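Local coordinates for protein secretory pathway GDP dissociation inhibitor (Saccharomyces cerevisiae, PDB 2BCG) that inhibits GDP dissociation from the Rab GTPase SEC4, is essential to the yeast secretory pathway and extracts GDP-bound YPT7 from vacuolar membranes, at residues N176-D179 and E180-K184; L187-S190 and T191-F194. All coordinates share one frame; numbering follows the deposited sequence. Where two conformers were deposited one is given.

In the fold
Interaction 1 covers all of helix 178-184 with the two residues before it, interaction 2 the start of helix 189-199, the next helix; their centres lie about 12 Å apart. Each has a buried face and a solvent-facing one. Interaction 1 starts its helix with side chains, through a capping box, and turns M178 and V181 inward against helices 144-159 and 212-229, and sets Y182 against helix 189-199. Interaction 2 starts from a glycine, uses two waters bridging S190 and T191, and carries F194 to a geranylgeranyl group. The two are joined directly by a salt bridge, D179 OD2 to K192 NZ at 2.7 Å, and by contact of the Y182 side chain with L187 and K192.

Interaction 1 of 2, residues N176-D179 and E180-K184; sequences NTMD and EVYYK
T177 and E180 cap each other's backbone at the start of helix 178-184. The hydroxyl OG1 of T177 accepts from E180 N at 3.2 Å, and T177 N donates a hydrogen bond to E180 OE1 at 3.1 Å, which makes a capping box. T177 can serve as N-cap because its OG1 stands between the backbone N and the carbonyl carbon (chi1 70°). E180 OE1 takes a second donor, N176 ND2, at 2.9 Å along an almost straight N-H...O line of 177°. The two donors reach this oxygen from opposite faces of the carboxylate plane, while OE1 lies in the amide plane of N176. The other end of that amide, OD1, accepts from the backbone N of D172, so both of its polar atoms are paired. Beyond the cap, V181 N, Y182 N and Y183 N bond to the carbonyls of T177, M178 and D179, four residues back. D179 sends its carboxylate outside the turn, OD2 to K192 in a salt bridge and OD1 weakly to Q209; the Y182 hydroxyl bonds to that of Y207.

On the buried side M178, bent at chi2, sets CG over one face of the Y182 ring, offset toward the rim; SD stands above it 5.1 Å from the centroid, 15° off the normal, a distant Met-aromatic contact, and CE is 3.7 Å from Y182 CE2. F153 of helix 144-159 touches both M178 and V181. Two N-H donors on one carboxylate oxygen would probably favour its ionised form, and a negative charge there is probably stabilised by the helix N-terminus it caps.

Interaction 2 of 2, residues L187-S190 and T191-F194; sequences LGNS and TKEF. With GER (geran-8-yl geran), chain C.
L187 meets T191 one turn on, its CB 4.1 Å from T191 CG2, the two side chains crossing at about a right angle. Beside them the extended chain of K192 runs back along the start of helix 189-199: its CG passes 3.3 Å from G188 O and its CE 3.4 Å from L187 O. K192 and N189 lie side by side and point the same way. The carbonyl of G188, the N-cap residue, accepts from K192 N at 3.0 Å, and E193 N and F194 N bond likewise to N189 O and S190 O. With CG opposite the backbone N (chi1 175°), F194 carries its ring to the lipid, where CZ comes 3.6 Å from GER C19.

Further out, two waters share S190 OG: one accepts from T191 N, the other donates to T191 OG1 at 2.9 Å. E146 of helix 144-159 ties down the start of helix 189-199, its OE2 hydrogen-bonded to both T191 OG1 and G188 N. K192 NZ makes a salt bridge to D179 of helix 178-184; a methionine in its place would probably leave that carboxylate without its cationic mate and weaken the tie between the two helices. L141 and M142 pack on F194, as does M199 of the same pocket. The start of helix 189-199, entered at the N-cap G188, thus sets F194 in the wall of the geranylgeranyl-binding pocket of RabGDI.

Interaction 1 of 2, residues N176-D179 and E180-K184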
loop_
_atom_site.group_PDB
_atom_site.type_symbol
_atom_site.label_atom_id
_atom_site.label_comp_id
_atom_site.label_asym_id
_atom_site.label_seq_id
_atom_site.Cartn_x
_atom_site.Cartn_y
_atom_site.Cartn_z
ATOM N N ASN A 176 9.244 13.541 34.235
ATOM C CA ASN A 176 9.328 14.914 33.732
ATOM C C ASN A 176 8.397 15.070 32.529
ATOM O O ASN A 176 8.284 14.148 31.732
ATOM C CB ASN A 176 10.758 15.240 33.311
ATOM C CG ASN A 176 11.698 15.503 34.491
ATOM O OD1 ASN A 176 12.750 14.853 34.617
ATOM N ND2 ASN A 176 11.361 16.491 35.319
ATOM N N THR A 177 7.722 16.218 32.433
ATOM C CA THR A 177 6.933 16.586 31.245
ATOM C C THR A 177 7.886 17.055 30.137
ATOM O O THR A 177 9.069 17.356 30.381
ATOM C CB THR A 177 5.930 17.735 31.536
ATOM O OG1 THR A 177 6.657 18.953 31.745
ATOM C CG2 THR A 177 5.064 17.443 32.772
ATOM N N MET A 178 7.379 17.118 28.906
ATOM C CA MET A 178 8.205 17.595 27.819
ATOM C C MET A 178 8.591 19.060 28.024
ATOM O O MET A 178 9.702 19.433 27.692
ATOM C CB MET A 178 7.537 17.363 26.456
ATOM C CG MET A 178 8.537 17.383 25.319
ATOM S SD MET A 178 9.974 16.298 25.500
ATOM C CE MET A 178 11.092 16.962 24.279
ATOM N N ASP A 179 7.693 19.871 28.582
ATOM C CA ASP A 179 8.028 21.273 28.894
ATOM C C ASP A 179 9.224 21.382 29.856
ATOM O O ASP A 179 10.082 22.244 29.687
ATOM C CB ASP A 179 6.832 22.007 29.491
ATOM C CG ASP A 179 6.624 23.379 28.877
ATOM O OD1 ASP A 179 5.558 23.991 29.158
ATOM O OD2 ASP A 179 7.493 23.835 28.101
ATOM N N GLU A 180 9.272 20.487 30.850
ATOM C CA GLU A 180 10.394 20.436 31.781
ATOM C C GLU A 180 11.681 20.012 31.106
ATOM O O GLU A 180 12.752 20.521 31.423
ATOM C CB GLU A 180 10.082 19.516 32.965
ATOM C CG GLU A 180 8.992 20.067 33.871
ATOM C CD GLU A 180 8.635 19.114 34.997
ATOM O OE1 GLU A 180 8.840 17.888 34.843
ATOM O OE2 GLU A 180 8.146 19.602 36.034
ATOM N N VAL A 181 11.588 19.112 30.125
ATOM C CA VAL A 181 12.751 18.740 29.349
ATOM C C VAL A 181 13.269 19.957 28.545
ATOM O O VAL A 181 14.476 20.212 28.491
ATOM C CB VAL A 181 12.448 17.516 28.402
ATOM C CG1 VAL A 181 13.551 17.331 27.387
ATOM C CG2 VAL A 181 12.244 16.229 29.205
ATOM N N TYR A 182 12.339 20.719 27.954
ATOM C CA TYR A 182 12.695 21.904 27.182
ATOM C C TYR A 182 13.405 22.917 28.098
ATOM O O TYR A 182 14.423 23.511 27.710
ATOM C CB TYR A 182 11.440 22.531 26.555
ATOM C CG TYR A 182 10.818 21.822 25.326
ATOM C CD1 TYR A 182 9.437 21.852 25.129
ATOM C CD2 TYR A 182 11.610 21.161 24.377
ATOM C CE1 TYR A 182 8.838 21.269 23.981
ATOM C CE2 TYR A 182 11.021 20.553 23.211
ATOM C CZ TYR A 182 9.634 20.622 23.046
ATOM O OH TYR A 182 9.063 20.030 21.916
ATOM N N TYR A 183 12.887 23.043 29.323
ATOM C CA TYR A 183 13.440 23.978 30.323
ATOM C C TYR A 183 14.885 23.658 30.672
ATOM O O TYR A 183 15.707 24.576 30.752
ATOM C CB TYR A 183 12.589 23.963 31.587
ATOM C CG TYR A 183 12.798 25.162 32.497
ATOM C CD1 TYR A 183 12.193 26.388 32.215
ATOM C CD2 TYR A 183 13.533 25.037 33.678
ATOM C CE1 TYR A 183 12.348 27.498 33.081
ATOM C CE2 TYR A 183 13.705 26.126 34.535
ATOM C CZ TYR A 183 13.110 27.341 34.230
ATOM O OH TYR A 183 13.255 28.426 35.086
ATOM N N LYS A 184 15.196 22.374 30.865
ATOM C CA LYS A 184 16.562 21.954 31.189
ATOM C C LYS A 184 17.535 22.502 30.135
ATOM O O LYS A 184 18.652 22.912 30.449
ATOM C CB LYS A 184 16.642 20.422 31.316
ATOM C CG LYS A 184 18.057 19.827 31.485
ATOM C CD LYS A 184 18.587 19.897 32.930
ATOM C CE LYS A 184 17.830 18.963 33.864
ATOM N NZ LYS A 184 18.501 18.865 35.189
#

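Interaction 2 of 2, residues L187-S190 and T191-F194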
loop_
_atom_site.group_PDB
_atom_site.type_symbol
_atom_site.label_atom_id
_atom_site.label_comp_id
_atom_site.label_asym_id
_atom_site.label_seq_id
_atom_site.Cartn_x
_atom_site.Cartn_y
_atom_site.Cartn_z
ATOM N N LEU A 187 15.087 26.133 26.099
ATOM C CA LEU A 187 14.516 26.394 24.762
ATOM C C LEU A 187 13.298 27.323 24.814
ATOM O O LEU A 187 12.406 27.115 25.629
ATOM C CB LEU A 187 14.149 25.067 24.085
ATOM C CG LEU A 187 15.246 24.002 24.080
ATOM C CD1 LEU A 187 14.727 22.691 23.466
ATOM C CD2 LEU A 187 16.442 24.504 23.340
ATOM N N GLY A 188 13.257 28.329 23.933
ATOM C CA GLY A 188 12.122 29.258 23.859
ATOM C C GLY A 188 10.906 28.726 23.120
ATOM O O GLY A 188 10.974 27.658 22.518
ATOM N N ASN A 189 9.798 29.464 23.149
ATOM C CA ASN A 189 8.518 28.963 22.622
ATOM C C ASN A 189 8.533 28.630 21.134
ATOM O O ASN A 189 7.899 27.656 20.733
ATOM C CB ASN A 189 7.358 29.912 22.947
ATOM C CG ASN A 189 7.026 29.941 24.433
ATOM O OD1 ASN A 189 6.513 28.964 25.000
ATOM N ND2 ASN A 189 7.321 31.068 25.075
ATOM N N SER A 190 9.249 29.412 20.322
ATOM C CA SER A 190 9.308 29.106 18.880
ATOM C C SER A 190 10.065 27.789 18.626
ATOM O O SER A 190 9.661 26.995 17.770
ATOM C CB SER A 190 9.855 30.270 18.044
ATOM O OG SER A 190 11.126 30.673 18.486
ATOM N N THR A 191 11.114 27.536 19.407
ATOM C CA THR A 191 11.886 26.281 19.298
ATOM C C THR A 191 11.063 25.097 19.777
ATOM O O THR A 191 11.068 24.019 19.151
ATOM C CB THR A 191 13.221 26.376 20.060
ATOM O OG1 THR A 191 14.013 27.402 19.470
ATOM C CG2 THR A 191 14.009 25.101 20.000
ATOM N N LYS A 192 10.309 25.301 20.847
ATOM C CA LYS A 192 9.407 24.261 21.325
ATOM C C LYS A 192 8.434 23.882 20.208
ATOM O O LYS A 192 8.255 22.688 19.962
ATOM C CB LYS A 192 8.657 24.689 22.580
ATOM C CG LYS A 192 9.520 24.986 23.800
ATOM C CD LYS A 192 8.559 25.303 24.943
ATOM C CE LYS A 192 9.205 26.109 26.040
ATOM N NZ LYS A 192 8.225 26.304 27.155
ATOM N N GLU A 193 7.829 24.878 19.542
ATOM C CA GLU A 193 6.837 24.634 18.459
ATOM C C GLU A 193 7.477 23.854 17.323
ATOM O O GLU A 193 6.898 22.884 16.814
ATOM C CB GLU A 193 6.220 25.944 17.922
ATOM C CG GLU A 193 5.759 25.864 16.422
ATOM C CD GLU A 193 5.033 27.111 15.920
ATOM O OE1 GLU A 193 5.510 27.780 14.955
ATOM O OE2 GLU A 193 3.975 27.408 16.485
ATOM N N PHE A 194 8.681 24.258 16.945
ATOM C CA PHE A 194 9.415 23.572 15.884
ATOM C C PHE A 194 9.700 22.106 16.230
ATOM O O PHE A 194 9.440 21.194 15.430
ATOM C CB PHE A 194 10.724 24.281 15.541
ATOM C CG PHE A 194 11.538 23.529 14.544
ATOM C CD1 PHE A 194 11.264 23.628 13.165
ATOM C CD2 PHE A 194 12.540 22.650 14.971
ATOM C CE1 PHE A 194 12.010 22.877 12.241
ATOM C CE2 PHE A 194 13.281 21.893 14.060
ATOM C CZ PHE A 194 13.021 22.013 12.688
HETATM C C1 GER C . 23.658 9.935 12.980
HETATM C C2 GER C . 23.559 11.065 11.934
HETATM C C3 GER C . 23.643 12.424 12.267
HETATM C C4 GER C . 23.856 12.869 13.726
HETATM C C5 GER C . 23.534 13.508 11.168
HETATM C C6 GER C . 22.112 13.640 10.583
HETATM C C7 GER C . 21.325 14.585 11.261
HETATM C C8 GER C . 20.014 14.406 11.730
HETATM C C9 GER C . 19.327 13.049 11.542
HETATM C C10 GER C . 19.263 15.533 12.482
HETATM C C11 GER C . 18.338 16.455 11.655
HETATM C C12 GER C . 18.222 17.671 12.345
HETATM C C13 GER C . 17.163 18.573 12.540
HETATM C C14 GER C . 15.769 18.338 11.936
HETATM C C15 GER C . 17.431 19.827 13.393
HETATM C C16 GER C . 16.721 21.096 12.902
HETATM C C17 GER C . 17.578 22.200 12.901
HETATM C C18 GER C . 17.298 23.559 12.695
HETATM C C19 GER C . 15.889 24.100 12.421
HETATM C C20 GER C . 18.444 24.559 12.746
HETATM O O HOH W 1 12.405 29.947 20.796
HETATM O O HOH W 2 12.752 29.018 17.386
#